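Local coordinates for protein histone-lysine N-methyltransferase, H3 lysine-9 specific SUVH6 (Arabidopsis thaliana, PDB 6A5K) that transfers methyl groups from S-adenosylmethionine to histone H3 and probably couples this activity to recognition of methylated non-CG DNA, at residues A[65-69]-A[169-173]; A[71-75]-A[191-195]; A[102-108]-A[163-169]. The protein carries 1 engineered substitution. All coordinates share one frame; numbering follows the deposited sequence.

Contact 1: A[65-69]-A[169-173]; sequences ILGEV and TPVRV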
ATOM      1  N   ILE A  65      19.224  -9.661 -14.776  1.00 23.67           N
ATOM      2  CA  ILE A  65      18.132 -10.365 -15.442  1.00 25.35           C
ATOM      3  C   ILE A  65      17.661  -9.641 -16.707  1.00 26.61           C
ATOM      4  O   ILE A  65      17.399  -8.438 -16.675  1.00 24.30           O
ATOM      5  CB  ILE A  65      16.923 -10.533 -14.496  1.00 25.34           C
ATOM      6  CG1 ILE A  65      17.333 -11.315 -13.245  1.00 30.79           C
ATOM      7  CG2 ILE A  65      15.773 -11.227 -15.215  1.00 21.87           C
ATOM      8  CD1 ILE A  65      16.276 -11.348 -12.169  1.00 26.64           C
ATOM      9  N   LEU A  66      17.543 -10.373 -17.813  1.00 24.69           N
ATOM     10  CA  LEU A  66      16.953  -9.817 -19.027  1.00 29.12           C
ATOM     11  C   LEU A  66      15.483 -10.205 -19.139  1.00 29.99           C
ATOM     12  O   LEU A  66      15.148 -11.390 -19.159  1.00 31.83           O
ATOM     13  CB  LEU A  66      17.718 -10.284 -20.266  1.00 32.30           C
ATOM     14  CG  LEU A  66      17.527  -9.477 -21.556  1.00 34.33           C
ATOM     15  CD1 LEU A  66      17.914  -8.017 -21.360  1.00 28.53           C
ATOM     16  CD2 LEU A  66      18.332 -10.099 -22.696  1.00 37.30           C
ATOM     17  N   GLY A  67      14.608  -9.205 -19.206  1.00 24.03           N
ATOM     18  CA  GLY A  67      13.187  -9.447 -19.362  1.00 24.61           C
ATOM     19  C   GLY A  67      12.424  -9.426 -18.047  1.00 26.85           C
ATOM     20  O   GLY A  67      12.736  -8.636 -17.153  1.00 23.38           O
ATOM     21  N   GLU A  68      11.418 -10.293 -17.936  1.00 26.63           N
ATOM     22  CA  GLU A  68      10.570 -10.353 -16.743  1.00 29.71           C
ATOM     23  C   GLU A  68      11.321 -10.822 -15.500  1.00 23.07           C
ATOM     24  O   GLU A  68      12.075 -11.790 -15.544  1.00 25.29           O
ATOM     25  CB  GLU A  68       9.367 -11.279 -16.969  1.00 34.74           C
ATOM     26  CG  GLU A  68       8.361 -10.828 -18.026  1.00 43.82           C
ATOM     27  CD  GLU A  68       8.728 -11.275 -19.431  1.00 55.61           C
ATOM     28  OE1 GLU A  68       9.834 -11.826 -19.621  1.00 60.19           O
ATOM     29  OE2 GLU A  68       7.893 -11.093 -20.345  1.00 58.59           O
ATOM     30  N   VAL A  69      11.087 -10.134 -14.388  1.00 22.61           N
ATOM     31  CA  VAL A  69      11.636 -10.523 -13.098  1.00 22.07           C
ATOM     32  C   VAL A  69      10.557 -11.244 -12.299  1.00 20.66           C
ATOM     33  O   VAL A  69       9.486 -10.685 -12.073  1.00 19.82           O
ATOM     34  CB  VAL A  69      12.138  -9.300 -12.310  1.00 22.04           C
ATOM     35  CG1 VAL A  69      12.575  -9.701 -10.907  1.00 20.04           C
ATOM     36  CG2 VAL A  69      13.265  -8.606 -13.065  1.00 23.15           C
ATOM     37  N   THR A 169      16.514  -6.879 -27.818  1.00 25.60           N
ATOM     38  CA  THR A 169      16.306  -7.489 -26.511  1.00 26.15           C
ATOM     39  C   THR A 169      15.456  -6.579 -25.624  1.00 24.74           C
ATOM     40  O   THR A 169      15.512  -5.356 -25.755  1.00 22.30           O
ATOM     41  CB  THR A 169      17.651  -7.784 -25.830  1.00 26.39           C
ATOM     42  OG1 THR A 169      18.513  -6.652 -25.989  1.00 27.05           O
ATOM     43  CG2 THR A 169      18.310  -9.001 -26.462  1.00 28.79           C
ATOM     44  N   PRO A 170      14.660  -7.172 -24.718  1.00 24.39           N
ATOM     45  CA  PRO A 170      13.735  -6.366 -23.913  1.00 22.01           C
ATOM     46  C   PRO A 170      14.435  -5.478 -22.877  1.00 19.62           C
ATOM     47  O   PRO A 170      15.523  -5.801 -22.394  1.00 21.01           O
ATOM     48  CB  PRO A 170      12.863  -7.423 -23.224  1.00 18.28           C
ATOM     49  CG  PRO A 170      13.760  -8.615 -23.109  1.00 21.68           C
ATOM     50  CD  PRO A 170      14.580  -8.606 -24.378  1.00 22.80           C
ATOM     51  N   VAL A 171      13.793  -4.360 -22.552  1.00 15.13           N
ATOM     52  CA  VAL A 171      14.293  -3.419 -21.558  1.00 13.88           C
ATOM     53  C   VAL A 171      13.181  -3.118 -20.551  1.00 15.13           C
ATOM     54  O   VAL A 171      12.080  -2.718 -20.941  1.00 17.70           O
ATOM     55  CB  VAL A 171      14.773  -2.096 -22.212  1.00 13.70           C
ATOM     56  CG1 VAL A 171      15.228  -1.091 -21.147  1.00 17.70           C
ATOM     57  CG2 VAL A 171      15.888  -2.361 -23.222  1.00 15.21           C
ATOM     58  N   ARG A 172      13.451  -3.312 -19.264  1.00 13.15           N
ATOM     59  CA  ARG A 172      12.468  -2.933 -18.249  1.00 12.36           C
ATOM     60  C   ARG A 172      12.440  -1.420 -18.087  1.00 16.41           C
ATOM     61  O   ARG A 172      13.479  -0.787 -17.923  1.00 16.72           O
ATOM     62  CB  ARG A 172      12.768  -3.596 -16.899  1.00 12.39           C
ATOM     63  CG  ARG A 172      12.514  -5.090 -16.862  1.00 15.08           C
ATOM     64  CD  ARG A 172      12.758  -5.680 -15.461  1.00 15.34           C
ATOM     65  NE  ARG A 172      14.137  -5.482 -15.020  1.00 13.31           N
ATOM     66  CZ  ARG A 172      15.165  -6.238 -15.399  1.00 19.38           C
ATOM     67  NH1 ARG A 172      14.980  -7.242 -16.243  1.00 16.24           N
ATOM     68  NH2 ARG A 172      16.385  -5.976 -14.947  1.00 15.58           N
ATOM     69  N   VAL A 173      11.250  -0.831 -18.130  1.00 12.69           N
ATOM     70  CA  VAL A 173      11.141   0.597 -17.898  1.00 11.57           C
ATOM     71  C   VAL A 173      10.527   0.888 -16.528  1.00 15.12           C
ATOM     72  O   VAL A 173       9.412   0.456 -16.227  1.00 13.45           O
ATOM     73  CB  VAL A 173      10.313   1.278 -19.006  1.00 14.30           C
ATOM     74  CG1 VAL A 173       9.935   2.704 -18.604  1.00 12.90           C
ATOM     75  CG2 VAL A 173      11.095   1.275 -20.317  1.00 14.15           C
TER
HETATM   76  O   HOH W   1      15.238  -6.453 -19.653  1.00 13.79           O

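Contact 2: A[71-75]-A[191-195]; sequences GVEVG and VYDGL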
ATOM      1  N   GLY A  71       7.900 -12.491  -9.883  1.00 16.40           N
ATOM      2  CA  GLY A  71       7.251 -11.886  -8.733  1.00 17.21           C
ATOM      3  C   GLY A  71       7.118 -10.372  -8.800  1.00 15.04           C
ATOM      4  O   GLY A  71       6.572  -9.756  -7.888  1.00 18.69           O
ATOM      5  N   VAL A  72       7.622  -9.770  -9.874  1.00 13.42           N
ATOM      6  CA  VAL A  72       7.466  -8.337 -10.089  1.00 14.37           C
ATOM      7  C   VAL A  72       6.470  -8.102 -11.221  1.00 18.62           C
ATOM      8  O   VAL A  72       6.619  -8.648 -12.314  1.00 19.02           O
ATOM      9  CB  VAL A  72       8.809  -7.649 -10.422  1.00 17.08           C
ATOM     10  CG1 VAL A  72       8.586  -6.170 -10.707  1.00 16.70           C
ATOM     11  CG2 VAL A  72       9.793  -7.824  -9.275  1.00 17.65           C
ATOM     12  N   GLU A  73       5.457  -7.286 -10.961  1.00 14.97           N
ATOM     13  CA  GLU A  73       4.353  -7.147 -11.905  1.00 13.84           C
ATOM     14  C   GLU A  73       4.187  -5.721 -12.407  1.00 14.76           C
ATOM     15  O   GLU A  73       4.423  -4.765 -11.668  1.00 14.12           O
ATOM     16  CB  GLU A  73       3.052  -7.639 -11.252  1.00 16.77           C
ATOM     17  CG  GLU A  73       3.119  -9.105 -10.826  1.00 29.19           C
ATOM     18  CD  GLU A  73       1.815  -9.622 -10.251  1.00 48.18           C
ATOM     19  OE1 GLU A  73       0.874  -8.818 -10.092  1.00 61.15           O
ATOM     20  OE2 GLU A  73       1.734 -10.837  -9.958  1.00 55.14           O
ATOM     21  N   VAL A  74       3.780  -5.594 -13.669  1.00 12.64           N
ATOM     22  CA  VAL A  74       3.460  -4.302 -14.262  1.00 15.10           C
ATOM     23  C   VAL A  74       2.529  -3.513 -13.340  1.00 14.80           C
ATOM     24  O   VAL A  74       1.532  -4.044 -12.856  1.00 12.68           O
ATOM     25  CB  VAL A  74       2.811  -4.475 -15.651  1.00 16.23           C
ATOM     26  CG1 VAL A  74       2.204  -3.167 -16.144  1.00 14.64           C
ATOM     27  CG2 VAL A  74       3.838  -5.008 -16.653  1.00 23.32           C
ATOM     28  N   GLY A  75       2.880  -2.260 -13.071  1.00 12.28           N
ATOM     29  CA  GLY A  75       2.086  -1.420 -12.193  1.00 13.99           C
ATOM     30  C   GLY A  75       2.635  -1.310 -10.777  1.00 15.01           C
ATOM     31  O   GLY A  75       2.246  -0.396 -10.041  1.00 13.47           O
ATOM     32  N   VAL A 191       7.332   3.586 -10.812  1.00 10.78           N
ATOM     33  CA  VAL A 191       6.377   2.582 -11.271  1.00 12.24           C
ATOM     34  C   VAL A 191       6.994   1.678 -12.331  1.00 14.03           C
ATOM     35  O   VAL A 191       7.577   2.163 -13.307  1.00 13.94           O
ATOM     36  CB  VAL A 191       5.105   3.247 -11.852  1.00 18.31           C
ATOM     37  CG1 VAL A 191       4.082   2.199 -12.262  1.00 10.96           C
ATOM     38  CG2 VAL A 191       4.505   4.218 -10.843  1.00 19.13           C
ATOM     39  N   TYR A 192       6.872   0.364 -12.144  1.00 13.41           N
ATOM     40  CA  TYR A 192       7.284  -0.590 -13.171  1.00 13.00           C
ATOM     41  C   TYR A 192       6.262  -0.637 -14.315  1.00 14.42           C
ATOM     42  O   TYR A 192       5.141  -1.126 -14.136  1.00 13.57           O
ATOM     43  CB  TYR A 192       7.474  -1.990 -12.577  1.00 11.85           C
ATOM     44  CG  TYR A 192       7.854  -3.005 -13.633  1.00 14.73           C
ATOM     45  CD1 TYR A 192       8.831  -2.709 -14.579  1.00 14.88           C
ATOM     46  CD2 TYR A 192       7.217  -4.233 -13.709  1.00 15.49           C
ATOM     47  CE1 TYR A 192       9.172  -3.614 -15.560  1.00 16.88           C
ATOM     48  CE2 TYR A 192       7.560  -5.156 -14.687  1.00 17.39           C
ATOM     49  CZ  TYR A 192       8.536  -4.838 -15.605  1.00 15.69           C
ATOM     50  OH  TYR A 192       8.875  -5.738 -16.579  1.00 16.71           O
ATOM     51  N   ASP A 193       6.652  -0.138 -15.488  1.00 14.73           N
ATOM     52  CA  ASP A 193       5.719  -0.012 -16.607  1.00 13.01           C
ATOM     53  C   ASP A 193       5.862  -1.128 -17.641  1.00 13.76           C
ATOM     54  O   ASP A 193       5.156  -1.144 -18.653  1.00 18.46           O
ATOM     55  CB  ASP A 193       5.882   1.351 -17.284  1.00 14.16           C
ATOM     56  CG  ASP A 193       5.033   2.432 -16.626  1.00 18.96           C
ATOM     57  OD1 ASP A 193       4.127   2.086 -15.830  1.00 17.90           O
ATOM     58  OD2 ASP A 193       5.268   3.626 -16.905  1.00 20.69           O
ATOM     59  N   GLY A 194       6.758  -2.071 -17.375  1.00 15.21           N
ATOM     60  CA  GLY A 194       6.867  -3.257 -18.204  1.00 15.36           C
ATOM     61  C   GLY A 194       8.041  -3.272 -19.167  1.00 13.70           C
ATOM     62  O   GLY A 194       9.025  -2.541 -19.004  1.00 12.84           O
ATOM     63  N   LEU A 195       7.916  -4.117 -20.187  1.00 13.62           N
ATOM     64  CA  LEU A 195       9.001  -4.376 -21.120  1.00 16.86           C
ATOM     65  C   LEU A 195       8.847  -3.598 -22.416  1.00 18.44           C
ATOM     66  O   LEU A 195       7.754  -3.505 -22.974  1.00 16.18           O
ATOM     67  CB  LEU A 195       9.091  -5.871 -21.426  1.00 20.36           C
ATOM     68  CG  LEU A 195       9.354  -6.786 -20.230  1.00 24.72           C
ATOM     69  CD1 LEU A 195       9.433  -8.235 -20.689  1.00 26.30           C
ATOM     70  CD2 LEU A 195      10.627  -6.380 -19.522  1.00 22.26           C
TER

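Contact 3: A[102-108]-A[163-169]; sequences YGKAKVA and TSIEKQT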
ATOM      1  N   TYR A 102      26.036  -9.517 -23.129  1.00 32.22           N
ATOM      2  CA  TYR A 102      25.169 -10.261 -24.037  1.00 28.12           C
ATOM      3  C   TYR A 102      25.960 -10.665 -25.266  1.00 30.30           C
ATOM      4  O   TYR A 102      26.218  -9.837 -26.136  1.00 29.49           O
ATOM      5  CB  TYR A 102      23.952  -9.430 -24.445  1.00 33.22           C
ATOM      6  CG  TYR A 102      22.941 -10.194 -25.271  1.00 36.11           C
ATOM      7  CD1 TYR A 102      23.069 -10.303 -26.646  1.00 44.38           C
ATOM      8  CD2 TYR A 102      21.852 -10.798 -24.670  1.00 44.75           C
ATOM      9  CE1 TYR A 102      22.144 -11.003 -27.397  1.00 50.48           C
ATOM     10  CE2 TYR A 102      20.920 -11.490 -25.410  1.00 46.96           C
ATOM     11  CZ  TYR A 102      21.070 -11.595 -26.768  1.00 48.06           C
ATOM     12  OH  TYR A 102      20.139 -12.295 -27.498  1.00 53.12           O
ATOM     13  N   GLY A 103      26.334 -11.937 -25.340  1.00 32.45           N
ATOM     14  CA  GLY A 103      27.247 -12.389 -26.375  1.00 34.15           C
ATOM     15  C   GLY A 103      28.563 -11.657 -26.203  1.00 33.07           C
ATOM     16  O   GLY A 103      29.132 -11.651 -25.112  1.00 37.06           O
ATOM     17  N   LYS A 104      29.037 -11.029 -27.274  1.00 33.72           N
ATOM     18  CA  LYS A 104      30.245 -10.213 -27.227  1.00 36.92           C
ATOM     19  C   LYS A 104      29.927  -8.783 -26.835  1.00 39.62           C
ATOM     20  O   LYS A 104      30.825  -7.964 -26.645  1.00 43.76           O
ATOM     21  CB  LYS A 104      30.954 -10.210 -28.578  1.00 36.09           C
ATOM     22  CG  LYS A 104      31.608 -11.512 -28.968  1.00 38.22           C
ATOM     23  CD  LYS A 104      32.319 -11.334 -30.294  1.00 39.83           C
ATOM     24  CE  LYS A 104      33.217 -12.503 -30.619  1.00 42.30           C
ATOM     25  NZ  LYS A 104      34.272 -12.713 -29.587  1.00 43.26           N
ATOM     26  N   ALA A 105      28.642  -8.481 -26.725  1.00 35.42           N
ATOM     27  CA  ALA A 105      28.217  -7.118 -26.482  1.00 38.40           C
ATOM     28  C   ALA A 105      27.630  -6.935 -25.087  1.00 31.87           C
ATOM     29  O   ALA A 105      27.707  -7.823 -24.231  1.00 29.31           O
ATOM     30  CB  ALA A 105      27.202  -6.700 -27.533  1.00 49.72           C
ATOM     31  N   LYS A 106      27.063  -5.758 -24.869  1.00 28.12           N
ATOM     32  CA  LYS A 106      26.269  -5.495 -23.681  1.00 29.57           C
ATOM     33  C   LYS A 106      24.966  -4.870 -24.131  1.00 24.75           C
ATOM     34  O   LYS A 106      24.954  -4.064 -25.061  1.00 24.74           O
ATOM     35  CB  LYS A 106      27.012  -4.579 -22.706  1.00 34.08           C
ATOM     36  CG  LYS A 106      28.242  -5.219 -22.079  1.00 38.75           C
ATOM     37  CD  LYS A 106      29.172  -4.177 -21.484  1.00 45.46           C
ATOM     38  CE  LYS A 106      30.375  -4.833 -20.809  1.00 50.07           C
ATOM     39  NZ  LYS A 106      31.397  -3.836 -20.382  1.00 49.60           N
ATOM     40  N   VAL A 107      23.868  -5.267 -23.498  1.00 23.15           N
ATOM     41  CA  VAL A 107      22.573  -4.684 -23.802  1.00 23.39           C
ATOM     42  C   VAL A 107      21.966  -4.170 -22.515  1.00 22.20           C
ATOM     43  O   VAL A 107      22.273  -4.679 -21.435  1.00 20.72           O
ATOM     44  CB  VAL A 107      21.609  -5.692 -24.462  1.00 22.01           C
ATOM     45  CG1 VAL A 107      22.164  -6.165 -25.804  1.00 23.34           C
ATOM     46  CG2 VAL A 107      21.326  -6.871 -23.525  1.00 21.88           C
ATOM     47  N   ALA A 108      21.119  -3.153 -22.625  1.00 19.90           N
ATOM     48  CA  ALA A 108      20.440  -2.624 -21.449  1.00 18.83           C
ATOM     49  C   ALA A 108      19.481  -3.652 -20.871  1.00 19.95           C
ATOM     50  O   ALA A 108      18.827  -4.390 -21.608  1.00 20.33           O
ATOM     51  CB  ALA A 108      19.693  -1.352 -21.790  1.00 19.71           C
ATOM     52  N   THR A 163      22.905  -0.820 -28.324  1.00 22.95           N
ATOM     53  CA  THR A 163      23.054  -2.211 -28.742  1.00 21.66           C
ATOM     54  C   THR A 163      21.739  -2.979 -28.621  1.00 20.17           C
ATOM     55  O   THR A 163      21.465  -3.904 -29.400  1.00 21.91           O
ATOM     56  CB  THR A 163      24.152  -2.910 -27.915  1.00 28.19           C
ATOM     57  OG1 THR A 163      25.370  -2.162 -28.024  1.00 27.07           O
ATOM     58  CG2 THR A 163      24.391  -4.343 -28.397  1.00 26.29           C
ATOM     59  N   SER A 164      20.915  -2.587 -27.650  1.00 19.47           N
ATOM     60  CA  SER A 164      19.585  -3.181 -27.505  1.00 23.09           C
ATOM     61  C   SER A 164      18.776  -3.084 -28.798  1.00 21.59           C
ATOM     62  O   SER A 164      17.985  -3.972 -29.110  1.00 23.60           O
ATOM     63  CB  SER A 164      18.810  -2.515 -26.359  1.00 21.49           C
ATOM     64  OG  SER A 164      19.309  -2.917 -25.094  1.00 18.78           O
ATOM     65  N   ILE A 165      18.976  -1.997 -29.539  1.00 18.35           N
ATOM     66  CA  ILE A 165      18.323  -1.811 -30.833  1.00 21.35           C
ATOM     67  C   ILE A 165      18.680  -2.930 -31.808  1.00 23.45           C
ATOM     68  O   ILE A 165      17.804  -3.526 -32.443  1.00 22.73           O
ATOM     69  CB  ILE A 165      18.707  -0.461 -31.468  1.00 23.13           C
ATOM     70  CG1 ILE A 165      18.295   0.691 -30.551  1.00 22.17           C
ATOM     71  CG2 ILE A 165      18.064  -0.303 -32.842  1.00 24.65           C
ATOM     72  CD1 ILE A 165      18.781   2.050 -31.017  1.00 24.96           C
ATOM     73  N   GLU A 166      19.973  -3.215 -31.916  1.00 23.05           N
ATOM     74  CA  GLU A 166      20.440  -4.244 -32.844  1.00 31.95           C
ATOM     75  C   GLU A 166      20.017  -5.637 -32.408  1.00 31.46           C
ATOM     76  O   GLU A 166      19.648  -6.459 -33.246  1.00 33.58           O
ATOM     77  CB  GLU A 166      21.962  -4.210 -32.999  1.00 38.36           C
ATOM     78  CG  GLU A 166      22.567  -2.826 -33.060  1.00 50.17           C
ATOM     79  CD  GLU A 166      24.070  -2.845 -32.829  1.00 59.13           C
ATOM     80  OE1 GLU A 166      24.669  -3.944 -32.880  1.00 61.64           O
ATOM     81  OE2 GLU A 166      24.654  -1.762 -32.611  1.00 61.04           O
ATOM     82  N   LYS A 167      20.068  -5.911 -31.107  1.00 28.92           N
ATOM     83  CA  LYS A 167      19.711  -7.246 -30.627  1.00 28.28           C
ATOM     84  C   LYS A 167      18.200  -7.422 -30.446  1.00 28.44           C
ATOM     85  O   LYS A 167      17.703  -8.551 -30.387  1.00 27.76           O
ATOM     86  CB  LYS A 167      20.432  -7.552 -29.310  1.00 29.31           C
ATOM     87  CG  LYS A 167      21.939  -7.371 -29.369  1.00 30.49           C
ATOM     88  CD  LYS A 167      22.592  -8.431 -30.230  1.00 38.39           C
ATOM     89  CE  LYS A 167      24.030  -8.664 -29.799  1.00 46.21           C
ATOM     90  NZ  LYS A 167      24.961  -7.708 -30.460  1.00 50.39           N
ATOM     91  N   GLN A 168      17.481  -6.305 -30.371  1.00 26.46           N
ATOM     92  CA  GLN A 168      16.042  -6.312 -30.108  1.00 25.13           C
ATOM     93  C   GLN A 168      15.718  -7.113 -28.853  1.00 24.54           C
ATOM     94  O   GLN A 168      14.787  -7.915 -28.824  1.00 27.68           O
ATOM     95  CB  GLN A 168      15.272  -6.849 -31.315  1.00 27.75           C
ATOM     96  CG  GLN A 168      15.182  -5.837 -32.449  1.00 27.52           C
ATOM     97  CD  GLN A 168      14.427  -4.583 -32.037  1.00 30.63           C
ATOM     98  OE1 GLN A 168      13.221  -4.624 -31.786  1.00 32.04           O
ATOM     99  NE2 GLN A 168      15.140  -3.463 -31.949  1.00 30.26           N
ATOM    100  N   THR A 169      16.514  -6.879 -27.818  1.00 25.60           N
ATOM    101  CA  THR A 169      16.306  -7.489 -26.511  1.00 26.15           C
ATOM    102  C   THR A 169      15.456  -6.579 -25.624  1.00 24.74           C
ATOM    103  O   THR A 169      15.512  -5.356 -25.755  1.00 22.30           O
ATOM    104  CB  THR A 169      17.651  -7.784 -25.830  1.00 26.39           C
ATOM    105  OG1 THR A 169      18.513  -6.652 -25.989  1.00 27.05           O
ATOM    106  CG2 THR A 169      18.310  -9.001 -26.462  1.00 28.79           C
TER
HETATM  107  O   HOH W   2      27.866  -3.672 -26.909  1.00 34.12           O
HETATM  108  O   HOH W   3      18.052  -4.949 -24.031  1.00 20.59           O

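Contact 1: A[65-69]-A[169-173]
The guanidinium group of Arg172 reaches from its strand into the loop 65-69 and binds two backbone carbonyls there, tying an extended loop of the SRA domain to strand 171-176 of the sheet. Arg172 NH1 serves both: it lies 2.7 Å from Ile65 O in a fairly straight bond (N-H...O 161°) and 2.8 Å from Gly67 O. The two oxygens sit at or near the guanidinium plane, although NH1 approaches Ile65 O from well above that carbonyl's own plane. A second, weak bond runs from NH2 to Ile65 O, and NH2 also binds Ile89 O. A bend at chi3 (-61°) carries the guanidinium to these oxygens, while Val69 CG2 covers one face near its rim, 3.8 Å from Arg172 NE. The two NH1 bonds, with the bond from NH2 to Ile89 O, probably hold the guanidinium in its rotation.

Farther along, a water links the backbones, accepting from Gly67 N at 2.9 Å and donating to Pro170 O at 2.8 Å. Pro170 sets its ring against Gly67, with Pro170 CG resting 3.9 Å from Gly67 CA. Leu66 lies across Pro170 and Thr169 at about right angles: its CD2 meets Thr169 CG2, and Leu66 CD1 comes to 3.4 Å from Pro170 O.

Contact 2: A[71-75]-A[191-195]
In the SRA domain, the loop that leads into the short strand 77-78 docks here on the long strand 190-205, the antiparallel neighbour of 77-78 in the sheet. The two backbones are joined by a nearly linear bond from Gly75 N to Tyr192 O (2.7 Å, N-H...O 176°), with the donor almost in line with the carbonyl. Val74 CA makes a longer CA-H...O contact with Tyr192 O at 3.6 Å, and backbone bonding between Tyr192 and Asp76 continues the pairing just beyond the loop.

Tyr192 contributes the largest share of the contact. With CG anti to the backbone N (chi1 178°), its ring lies against the loop and turns an edge to Glu73, whose O lies in the ring plane, 3.5 Å from Tyr192 CD2. Val72 CG1 comes obliquely to Tyr192 CD2 at 3.8 Å, and Val74 CG2 approaches Tyr192 CE2 at 4.2 Å. Val74 CG2 also rests 3.8 Å from Gly194 CA, where a CB on the glycine would be tight against it. Val191 CG1 in turn packs beside Gly75 O. An alanine in place of Tyr192 would probably leave Val72 and the Glu73 carbonyl without the ring they rest on, opening a gap between loop and strand.

Around the pair, Arg172 packs against Tyr192, while Asp193 directs its carboxylate to a salt bridge with Arg175. Across the interface itself, one straight backbone bond lies beside valine methyls and an aromatic ring, consistent with the bond setting the alignment while side-chain packing provides most of the contact.

Contact 3: A[102-108]-A[163-169]
Strand 105-108 passes helix 163-167 almost perpendicularly, with a signed crossing angle of -97° and axes 7.4 Å apart, and the backbones come nearest at Val107 and Ser164. Ser164 turns its hydroxyl to the strand, where Ser164 OG accepts a bent bond from Ala108 N (3.1 Å, N-H...O 135°) and also makes a weak hydrogen bond with Ala160 O within the helix. A water joins Ser164 OG, Thr169 OG1 and Ala108 O. Thr169 OG1 stands between its own backbone N and carbonyl carbon, which brings it both to this water and to within 3.6 Å of Val107 CB.

This is the place in the SRA domain where the C-terminal end of helix 156-167 lies on the hairpin formed by strands 97-102 and 105-113, closed by a type II' turn from Tyr102 to Ala105. Just after the helix, Gln168 takes a positive phi and the chain swings round into Thr169, toward strand 171-176.

Val107 occupies the middle of the side-chain packing: its side chain crosses that of Lys167 at about a right angle, Val107 CG1 lying 3.8 Å from Lys167 CG, and CG1 also meets Thr163 CG2. Thr163 CG2 is 3.8 Å from Ala105 CB as well, while its hydroxyl bonds to Leu159 O and, through a second water, to Lys106 N. Toward the turn, Lys167 and Tyr102 slide past each other in opposite directions. A bend at chi2 (-70°) brings the lysine chain to the edge of the Tyr102 ring, Lys167 CE lying near the ring plane and 3.7 Å from Tyr102 CD1, and a second bend at chi4 turns Lys167 NZ toward Ala105 CB, 3.8 Å away. Thr169 CG2 approaches CE2 of the same ring obliquely.

In the fold
After helix 44-54, the loop 65-75 supplies one side of both contact 1 and contact 2. The chain then runs through the hairpin of contact 3 and returns by helix 156-167, where contact 3 closes its loop, nested inside the other two. Strand 171-176 follows and closes contact 1, and strand 190-205 closes contact 2, so these two cross. Contacts 1 and 3 share Thr169, and Leu66 also touches Tyr102; contacts 1 and 2 meet where Val173 pairs with Asp193 and Gly194. Contacts 2 and 3, about 8 Å apart at their nearest atoms, are joined through the same SRA sheet.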